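Local coordinates for nitrogenase molybdenum-iron protein beta chain (Clostridium pasteurianum, PDB 4WES) that forms, with the alpha chain, the molybdenum-iron component of nitrogenase, which reduces dinitrogen to ammonium, and shares an [8Fe-7S] cluster with that chain, at residues N37-H43 with D98-T104; T68-T72 with S82-T86; V158-N164 with T252-C257. All coordinates share one frame; numbering follows the deposited sequence.

Contact 1: N37-H43 with D98-T104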
loop_
_atom_site.group_PDB
_atom_site.type_symbol
_atom_site.label_atom_id
_atom_site.label_comp_id
_atom_site.label_asym_id
_atom_site.label_seq_id
_atom_site.Cartn_x
_atom_site.Cartn_y
_atom_site.Cartn_z
ATOM N N ASN B 37 10.962 32.321 -5.860
ATOM C CA ASN B 37 10.599 33.428 -6.740
ATOM C C ASN B 37 11.314 33.346 -8.080
ATOM O O ASN B 37 11.613 34.347 -8.711
ATOM C CB ASN B 37 10.790 34.800 -6.066
ATOM C CG ASN B 37 9.818 35.038 -4.960
ATOM O OD1 ASN B 37 8.919 34.220 -4.710
ATOM N ND2 ASN B 37 10.002 36.178 -4.269
ATOM N N CYS B 38 11.542 32.116 -8.532
ATOM C CA CYS B 38 12.159 31.849 -9.828
ATOM C C CYS B 38 11.148 31.350 -10.842
ATOM O O CYS B 38 10.375 30.425 -10.563
ATOM C CB CYS B 38 13.234 30.787 -9.657
ATOM S SG CYS B 38 14.067 30.286 -11.154
ATOM N N LEU B 39 11.162 31.945 -12.037
ATOM C CA LEU B 39 10.455 31.361 -13.153
ATOM C C LEU B 39 11.474 30.635 -14.057
ATOM O O LEU B 39 12.350 31.273 -14.646
ATOM C CB LEU B 39 9.688 32.410 -13.975
ATOM C CG LEU B 39 8.766 31.859 -15.043
ATOM C CD1 LEU B 39 7.681 30.995 -14.442
ATOM C CD2 LEU B 39 8.204 32.978 -15.885
ATOM N N PRO B 40 11.360 29.316 -14.190
ATOM C CA PRO B 40 12.167 28.606 -15.184
ATOM C C PRO B 40 11.791 29.060 -16.591
ATOM O O PRO B 40 10.605 29.323 -16.861
ATOM C CB PRO B 40 11.785 27.130 -14.993
ATOM C CG PRO B 40 11.118 27.072 -13.641
ATOM C CD PRO B 40 10.438 28.403 -13.483
ATOM N N HIS B 41 12.788 29.119 -17.484
ATOM C CA HIS B 41 12.575 29.508 -18.867
ATOM C C HIS B 41 13.225 28.530 -19.799
ATOM O O HIS B 41 14.422 28.253 -19.697
ATOM C CB HIS B 41 13.150 30.896 -19.149
ATOM C CG HIS B 41 12.866 31.369 -20.527
ATOM N ND1 HIS B 41 11.642 31.868 -20.901
ATOM C CD2 HIS B 41 13.621 31.300 -21.656
ATOM C CE1 HIS B 41 11.674 32.124 -22.192
ATOM N NE2 HIS B 41 12.858 31.800 -22.673
ATOM N N SER B 42 12.411 27.973 -20.703
ATOM C CA SER B 42 12.867 27.004 -21.690
ATOM C C SER B 42 13.176 27.699 -23.001
ATOM O O SER B 42 12.287 28.188 -23.700
ATOM C CB SER B 42 11.760 25.989 -21.885
ATOM O OG SER B 42 12.124 25.010 -22.853
ATOM N N HIS B 43 14.467 27.784 -23.336
ATOM C CA HIS B 43 14.872 28.478 -24.538
ATOM C C HIS B 43 14.919 27.492 -25.726
ATOM O O HIS B 43 15.916 26.819 -25.978
ATOM C CB HIS B 43 16.240 29.152 -24.307
ATOM C CG HIS B 43 16.724 29.935 -25.472
ATOM N ND1 HIS B 43 16.078 31.063 -25.930
ATOM C CD2 HIS B 43 17.817 29.773 -26.247
ATOM C CE1 HIS B 43 16.758 31.553 -26.947
ATOM N NE2 HIS B 43 17.823 30.795 -27.155
ATOM N N ASP B 98 11.652 37.117 -9.346
ATOM C CA ASP B 98 12.894 37.781 -8.909
ATOM C C ASP B 98 14.090 37.323 -9.761
ATOM O O ASP B 98 15.090 38.037 -9.882
ATOM C CB ASP B 98 13.155 37.532 -7.430
ATOM C CG ASP B 98 12.180 38.260 -6.537
ATOM O OD1 ASP B 98 11.460 39.157 -7.013
ATOM O OD2 ASP B 98 12.140 37.917 -5.344
ATOM N N ILE B 99 13.983 36.106 -10.316
ATOM C CA ILE B 99 15.045 35.501 -11.097
ATOM C C ILE B 99 14.423 34.640 -12.186
ATOM O O ILE B 99 13.481 33.902 -11.936
ATOM C CB ILE B 99 16.025 34.711 -10.198
ATOM C CG1 ILE B 99 17.154 34.105 -11.014
ATOM C CG2 ILE B 99 15.320 33.666 -9.341
ATOM C CD1 ILE B 99 18.292 33.564 -10.165
ATOM N N ILE B 100 14.955 34.784 -13.400
ATOM C CA ILE B 100 14.629 33.905 -14.518
ATOM C C ILE B 100 15.788 32.930 -14.669
ATOM O O ILE B 100 16.926 33.352 -14.813
ATOM C CB ILE B 100 14.409 34.703 -15.815
ATOM C CG1 ILE B 100 13.261 35.708 -15.658
ATOM C CG2 ILE B 100 14.160 33.751 -16.975
ATOM C CD1 ILE B 100 13.077 36.607 -16.851
ATOM N N ALA B 101 15.491 31.623 -14.622
ATOM C CA ALA B 101 16.534 30.621 -14.758
ATOM C C ALA B 101 16.340 29.910 -16.096
ATOM O O ALA B 101 15.440 29.103 -16.265
ATOM C CB ALA B 101 16.482 29.624 -13.630
ATOM N N VAL B 102 17.197 30.259 -17.044
ATOM C CA VAL B 102 17.096 29.777 -18.425
ATOM C C VAL B 102 17.821 28.441 -18.588
ATOM O O VAL B 102 18.955 28.273 -18.129
ATOM C CB VAL B 102 17.743 30.808 -19.379
ATOM C CG1 VAL B 102 17.650 30.302 -20.815
ATOM C CG2 VAL B 102 17.053 32.161 -19.239
ATOM N N HIS B 103 17.169 27.505 -19.281
ATOM C CA HIS B 103 17.842 26.328 -19.771
ATOM C C HIS B 103 17.537 26.217 -21.276
ATOM O O HIS B 103 16.758 27.025 -21.815
ATOM C CB HIS B 103 17.408 25.065 -18.998
ATOM C CG HIS B 103 15.941 24.760 -19.107
ATOM N ND1 HIS B 103 15.021 25.127 -18.152
ATOM C CD2 HIS B 103 15.222 24.167 -20.094
ATOM C CE1 HIS B 103 13.816 24.719 -18.535
ATOM N NE2 HIS B 103 13.913 24.151 -19.713
ATOM N N THR B 104 18.190 25.265 -21.948
ATOM C CA THR B 104 18.102 25.196 -23.398
ATOM C C THR B 104 17.510 23.856 -23.826
ATOM O O THR B 104 17.181 23.030 -23.010
ATOM C CB THR B 104 19.461 25.469 -24.030
ATOM O OG1 THR B 104 20.377 24.479 -23.571
ATOM C CG2 THR B 104 19.958 26.864 -23.671
HETATM O O HOH W 1 11.865 22.945 -21.245
#

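Contact 2: T68-T72 with S82-T86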
loop_
_atom_site.group_PDB
_atom_site.type_symbol
_atom_site.label_atom_id
_atom_site.label_comp_id
_atom_site.label_asym_id
_atom_site.label_seq_id
_atom_site.Cartn_x
_atom_site.Cartn_y
_atom_site.Cartn_z
ATOM N N THR B 68 8.684 30.090 -22.120
ATOM C CA THR B 68 9.453 29.572 -23.244
ATOM C C THR B 68 9.711 30.679 -24.276
ATOM O O THR B 68 8.969 31.661 -24.380
ATOM C CB THR B 68 8.741 28.353 -23.939
ATOM O OG1 THR B 68 9.408 28.035 -25.170
ATOM C CG2 THR B 68 7.285 28.622 -24.244
ATOM N N SER B 69 10.818 30.501 -24.990
ATOM C CA SER B 69 11.149 31.378 -26.093
ATOM C C SER B 69 10.269 31.185 -27.319
ATOM O O SER B 69 10.287 32.022 -28.230
ATOM C CB SER B 69 12.616 31.226 -26.458
ATOM O OG SER B 69 13.454 31.723 -25.435
ATOM N N SER B 70 9.539 30.064 -27.386
ATOM C CA SER B 70 8.647 29.800 -28.510
ATOM C C SER B 70 9.323 29.997 -29.882
ATOM O O SER B 70 8.888 30.786 -30.723
ATOM C CB SER B 70 7.343 30.594 -28.433
ATOM O OG SER B 70 6.530 30.139 -27.350
ATOM N N PHE B 71 10.410 29.253 -30.118
ATOM C CA PHE B 71 11.076 29.313 -31.424
ATOM C C PHE B 71 10.096 29.022 -32.555
ATOM O O PHE B 71 9.247 28.120 -32.468
ATOM C CB PHE B 71 12.209 28.295 -31.534
ATOM C CG PHE B 71 13.536 28.701 -30.900
ATOM C CD1 PHE B 71 13.632 29.395 -29.711
ATOM C CD2 PHE B 71 14.693 28.342 -31.501
ATOM C CE1 PHE B 71 14.839 29.692 -29.151
ATOM C CE2 PHE B 71 15.913 28.628 -30.937
ATOM C CZ PHE B 71 15.976 29.285 -29.745
ATOM N N THR B 72 10.310 29.718 -33.671
ATOM C CA THR B 72 9.669 29.470 -34.942
ATOM C C THR B 72 10.742 29.060 -35.941
ATOM O O THR B 72 11.924 29.039 -35.622
ATOM C CB THR B 72 9.005 30.753 -35.467
ATOM O OG1 THR B 72 10.050 31.718 -35.657
ATOM C CG2 THR B 72 7.946 31.280 -34.489
ATOM N N SER B 82 16.430 37.100 -30.506
ATOM C CA SER B 82 15.281 38.026 -30.470
ATOM C C SER B 82 14.180 37.453 -29.582
ATOM O O SER B 82 13.541 38.186 -28.821
ATOM C CB SER B 82 14.729 38.318 -31.856
ATOM O OG SER B 82 14.305 37.107 -32.473
ATOM N N ASN B 83 13.963 36.145 -29.681
ATOM C CA ASN B 83 12.907 35.514 -28.900
ATOM C C ASN B 83 13.120 35.649 -27.397
ATOM O O ASN B 83 12.183 35.960 -26.678
ATOM C CB ASN B 83 12.800 34.023 -29.193
ATOM C CG ASN B 83 12.487 33.734 -30.615
ATOM O OD1 ASN B 83 13.334 34.062 -31.480
ATOM N ND2 ASN B 83 11.334 33.090 -30.903
ATOM N N ILE B 84 14.340 35.381 -26.927
ATOM C CA ILE B 84 14.550 35.420 -25.506
ATOM C C ILE B 84 14.523 36.866 -24.992
ATOM O O ILE B 84 14.071 37.110 -23.899
ATOM C CB ILE B 84 15.801 34.658 -25.057
ATOM C CG1 ILE B 84 15.733 34.412 -23.542
ATOM C CG2 ILE B 84 17.093 35.380 -25.440
ATOM C CD1 ILE B 84 16.769 33.463 -23.031
ATOM N N LYS B 85 14.974 37.819 -25.807
ATOM C CA LYS B 85 14.907 39.229 -25.412
ATOM C C LYS B 85 13.462 39.698 -25.267
ATOM O O LYS B 85 13.085 40.371 -24.315
ATOM C CB LYS B 85 15.676 40.077 -26.418
ATOM C CG LYS B 85 17.162 39.833 -26.352
ATOM C CD LYS B 85 17.836 40.568 -27.502
ATOM C CE LYS B 85 19.249 40.112 -27.681
ATOM N NZ LYS B 85 19.842 40.886 -28.804
ATOM N N THR B 86 12.615 39.290 -26.200
ATOM C CA THR B 86 11.186 39.568 -26.104
ATOM C C THR B 86 10.577 38.854 -24.916
ATOM O O THR B 86 9.782 39.436 -24.171
ATOM C CB THR B 86 10.458 39.121 -27.379
ATOM O OG1 THR B 86 10.961 39.919 -28.467
ATOM C CG2 THR B 86 8.966 39.243 -27.271
#

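Contact 3: V158-N164 with T252-C257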
loop_
_atom_site.group_PDB
_atom_site.type_symbol
_atom_site.label_atom_id
_atom_site.label_comp_id
_atom_site.label_asym_id
_atom_site.label_seq_id
_atom_site.Cartn_x
_atom_site.Cartn_y
_atom_site.Cartn_z
ATOM N N VAL B 158 25.527 28.132 -9.329
ATOM C CA VAL B 158 26.850 28.452 -8.769
ATOM C C VAL B 158 27.567 29.496 -9.618
ATOM O O VAL B 158 28.110 30.488 -9.106
ATOM C CB VAL B 158 27.729 27.196 -8.637
ATOM C CG1 VAL B 158 29.132 27.573 -8.178
ATOM C CG2 VAL B 158 27.146 26.183 -7.658
ATOM N N ASN B 159 27.583 29.276 -10.926
ATOM C CA ASN B 159 28.295 30.162 -11.846
ATOM C C ASN B 159 27.845 31.607 -11.695
ATOM O O ASN B 159 28.675 32.516 -11.651
ATOM C CB ASN B 159 28.033 29.797 -13.296
ATOM C CG ASN B 159 28.813 28.585 -13.791
ATOM O OD1 ASN B 159 29.816 28.167 -13.221
ATOM N ND2 ASN B 159 28.324 28.011 -14.892
ATOM N N TYR B 160 26.542 31.842 -11.597
ATOM C CA TYR B 160 26.018 33.202 -11.525
ATOM C C TYR B 160 25.923 33.785 -10.146
ATOM O O TYR B 160 26.089 34.993 -10.014
ATOM C CB TYR B 160 24.613 33.246 -12.141
ATOM C CG TYR B 160 24.580 33.333 -13.659
ATOM C CD1 TYR B 160 24.679 32.197 -14.457
ATOM C CD2 TYR B 160 24.463 34.555 -14.303
ATOM C CE1 TYR B 160 24.636 32.284 -15.837
ATOM C CE2 TYR B 160 24.406 34.660 -15.676
ATOM C CZ TYR B 160 24.492 33.512 -16.454
ATOM O OH TYR B 160 24.411 33.641 -17.815
ATOM N N LEU B 161 25.640 32.957 -9.128
ATOM C CA LEU B 161 25.265 33.501 -7.828
ATOM C C LEU B 161 26.291 33.349 -6.697
ATOM O O LEU B 161 26.463 34.260 -5.894
ATOM C CB LEU B 161 23.920 32.923 -7.397
ATOM C CG LEU B 161 22.786 33.180 -8.361
ATOM C CD1 LEU B 161 21.514 32.573 -7.810
ATOM C CD2 LEU B 161 22.584 34.653 -8.707
ATOM N N SER B 162 26.923 32.182 -6.587
ATOM C CA SER B 162 27.721 31.920 -5.390
ATOM C C SER B 162 28.880 32.905 -5.279
ATOM O O SER B 162 29.605 33.108 -6.249
ATOM C CB SER B 162 28.302 30.523 -5.430
ATOM O OG SER B 162 27.272 29.535 -5.541
ATOM N N GLU B 163 29.074 33.456 -4.090
ATOM C CA GLU B 163 30.198 34.400 -3.895
ATOM C C GLU B 163 30.792 34.272 -2.512
ATOM O O GLU B 163 30.048 34.208 -1.506
ATOM C CB GLU B 163 29.785 35.842 -4.167
ATOM C CG GLU B 163 30.898 36.834 -3.830
ATOM C CD GLU B 163 30.631 38.262 -4.277
ATOM O OE1 GLU B 163 29.479 38.575 -4.645
ATOM O OE2 GLU B 163 31.584 39.075 -4.245
ATOM N N ASN B 164 32.115 34.174 -2.459
ATOM C CA ASN B 164 32.856 34.197 -1.210
ATOM C C ASN B 164 33.224 35.646 -0.938
ATOM O O ASN B 164 33.984 36.227 -1.686
ATOM C CB ASN B 164 34.095 33.344 -1.363
ATOM C CG ASN B 164 34.902 33.245 -0.081
ATOM O OD1 ASN B 164 34.937 34.168 0.751
ATOM N ND2 ASN B 164 35.573 32.105 0.081
ATOM N N THR B 252 32.138 22.914 -8.982
ATOM C CA THR B 252 32.155 24.261 -9.546
ATOM C C THR B 252 32.279 25.283 -8.408
ATOM O O THR B 252 33.020 26.264 -8.520
ATOM C CB THR B 252 30.898 24.515 -10.408
ATOM O OG1 THR B 252 30.851 23.556 -11.469
ATOM C CG2 THR B 252 30.895 25.908 -11.030
ATOM N N LEU B 253 31.561 25.041 -7.312
ATOM C CA LEU B 253 31.614 25.912 -6.152
ATOM C C LEU B 253 32.998 25.886 -5.497
ATOM O O LEU B 253 33.502 26.915 -5.017
ATOM C CB LEU B 253 30.519 25.514 -5.155
ATOM C CG LEU B 253 30.366 26.422 -3.937
ATOM C CD1 LEU B 253 30.201 27.886 -4.279
ATOM C CD2 LEU B 253 29.200 25.926 -3.098
ATOM N N GLU B 254 33.633 24.704 -5.462
ATOM C CA GLU B 254 34.984 24.618 -4.942
ATOM C C GLU B 254 35.943 25.492 -5.782
ATOM O O GLU B 254 36.768 26.256 -5.245
ATOM C CB GLU B 254 35.481 23.173 -4.884
ATOM C CG GLU B 254 36.869 23.061 -4.239
ATOM C CD GLU B 254 37.464 21.672 -4.260
ATOM O OE1 GLU B 254 38.107 21.308 -3.249
ATOM O OE2 GLU B 254 37.293 20.950 -5.278
ATOM N N LYS B 255 35.822 25.398 -7.102
ATOM C CA LYS B 255 36.701 26.135 -7.989
ATOM C C LYS B 255 36.448 27.636 -7.868
ATOM O O LYS B 255 37.405 28.451 -7.803
ATOM C CB LYS B 255 36.506 25.700 -9.429
ATOM C CG LYS B 255 37.038 24.314 -9.728
ATOM C CD LYS B 255 36.635 23.888 -11.127
ATOM C CE LYS B 255 36.650 22.383 -11.312
ATOM N NZ LYS B 255 37.997 21.816 -11.055
ATOM N N LYS B 256 35.185 28.041 -7.829
ATOM C CA LYS B 256 34.840 29.461 -7.822
ATOM C C LYS B 256 35.113 30.136 -6.479
ATOM O O LYS B 256 35.628 31.259 -6.434
ATOM C CB LYS B 256 33.377 29.661 -8.178
ATOM C CG LYS B 256 32.993 31.105 -8.447
ATOM C CD LYS B 256 31.490 31.256 -8.627
ATOM C CE LYS B 256 31.114 32.683 -8.979
ATOM N NZ LYS B 256 29.668 32.953 -8.944
ATOM N N CYS B 257 34.762 29.436 -5.398
ATOM C CA CYS B 257 34.661 30.059 -4.064
ATOM C C CYS B 257 35.532 29.404 -3.015
ATOM O O CYS B 257 35.523 29.857 -1.866
ATOM C CB CYS B 257 33.205 30.085 -3.593
ATOM S SG CYS B 257 32.053 30.945 -4.696
HETATM O O HOH W 2 29.315 35.516 -9.801
#

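Contact 1: N37-H43 with D98-T104
Cys38 and Ile99 form the first bridge between parallel strands 38-43 and 99-104 in the centre of a four-stranded sheet. The backbone ladder starts with Asp98 N to Asn37 O (2.8 Å) and runs as far as His43 N to His103 O (2.9 Å); Pro40, lacking an N-H, falls where strand 38-43 offers none to this neighbour. Asn37 and Asp98 lie side by side, and Asn37 ND2 gives a straight bond to Asp98 OD2 (3.0 Å, 169°) from above the carboxylate plane, while Asp98 OD1 pairs with Lys132.

On one face Cys38 SG rests on Ala101 CB at 3.5 Å. Near the strand ends chi1 of 61° sets the His103 ring between its own backbone N and carbonyl carbon and turns a face to Ser42 CA, a CH-pi contact. One water joins His103 NE2 to Ser42 OG. These ends lead to the [8Fe-7S] cluster, about 7 Å from the Ser42 side chain, which is about 4 Å from that of its ligand Cys48. On the other face Ile100 CG2 packs against His41 CB.

Helix 81-95 covers Leu39, His41 and Ile100, helix 24-33 touches Pro40 and His103, and strands 67-68 and 133-136 flank the pair.

Contact 2: T68-T72 with S82-T86
Asn83, near the start of helix 81-95, reaches across to Ser69 with its amide. Asn83 ND2 donates to Ser69 O at 3.1 Å, with an N-H...O angle of 151°. The acceptor lies close to the plane of the amide, whereas the donor is tilted from the carbonyl plane. Asparagine suits this place because its short side chain brings an N-H to a backbone carbonyl while its CB packs against Ser69 CB (3.9 Å). With chi1 at -61°, CG stands beside the backbone N of Asn83 and anti to its carbonyl carbon, which directs the amide towards Ser69 O.

Beside this bond, Ser69 OG sits against Ile84 CB at 3.8 Å. The hydroxyl is small enough to lie against the helix, and its polar needs are met on the strand side, where it bonds to both His41 NE2 and His43 ND1. Ile84 also touches those two histidines, besides Leu115 and Tyr118 of helix 115-125.

Further out, the bond from Ser70 N to Thr68 OG1 (3.0 Å) helps orient the peptide that carries Ser69 O; Ser70 OG is held separately by Gln46 of helix 46-60. The Phe71 ring has Ser69 CB at its edge, meets His43 edge-to-face and packs on helix 106-111; its side chain is about 8 Å from the [8Fe-7S] cluster. Thr72 then stands at the N-cap of helix 73-78.

Residues 68-70 thus make an ST turn, part of the connection leaving the C-terminal end of a parallel strand, and the first turn of helix 81-95 packs against it through Asn83 and Ile84 in this alpha/beta domain.

Contact 3: V158-N164 with T252-C257
Lys256 carries the polar part of this contact, laying its extended chain across from helix 243-257 to the end of helix 146-161. Lys256 NZ donates to three backbone carbonyls, Val158 O at 2.9 Å, Asn159 O at 2.9 Å and Ser162 O at 2.7 Å. The approaches differ. NZ lies in the carbonyl plane of Val158 and of Ser162, on a lone pair of the latter, but well above the plane at Asn159, which is met least directly. A water accepts from NZ as well and donates to Tyr160 O. Four acceptors thus surround an ammonium group with three N-H, and at least one hydrogen must be shared. Lysine is apt here, since its long flexible chain brings a positive charge to the C-terminal end of a helix, where carbonyls collect and the helix dipole is probably favourable.

A second polar link joins the following loop to the last helical residue. Asn164 ND2 bonds Cys257 O at 3.0 Å, nearly straight (174°) and in the plane of the amide. Asn164 OD1 turns to Gly166 N, and both ends of the amide are thereby engaged.

Carbon contacts lie between the backbones. In the conformer described, Val158 CG1 rests on Leu253 CA and also touches Thr252 CG2. Leu253 CD1 meets Ser162 CB at 3.4 Å, closer than ordinary packing, while Ser162 OG bonds to Thr232.

Cys257 SG lies 3.8 Å from Ser162 CB; compact side chains such as serine and cysteine permit this near approach of loop and helix.

Far from the cluster and metal sites, helix 243-257 packs on the end of helix 146-161 and on the loop that follows it, and a lysine ammonium group binds the carbonyls there.

The first segment along the chain is strand 38-43. Residues 68-72 follow and meet 82-86 with nine residues between them, so contact 2 closes a short loop inside the larger, mostly helical one that contact 1 closes when the chain returns at 98-104. The two touch through the histidines of the first strand. Contact 3 opens after both are closed, with 158-164, and closes at 252-257 once the chain has passed through three strands of a second parallel sheet. Ile99 packs on Leu161, joining contacts 1 and 3; contacts 2 and 3 do not touch. Contact 1 pairs central strands, contact 2 joins the loop after strand 67-68 to helix 81-95, and contact 3 joins helices 146-161 and 243-257, the former packing on strand 133-136.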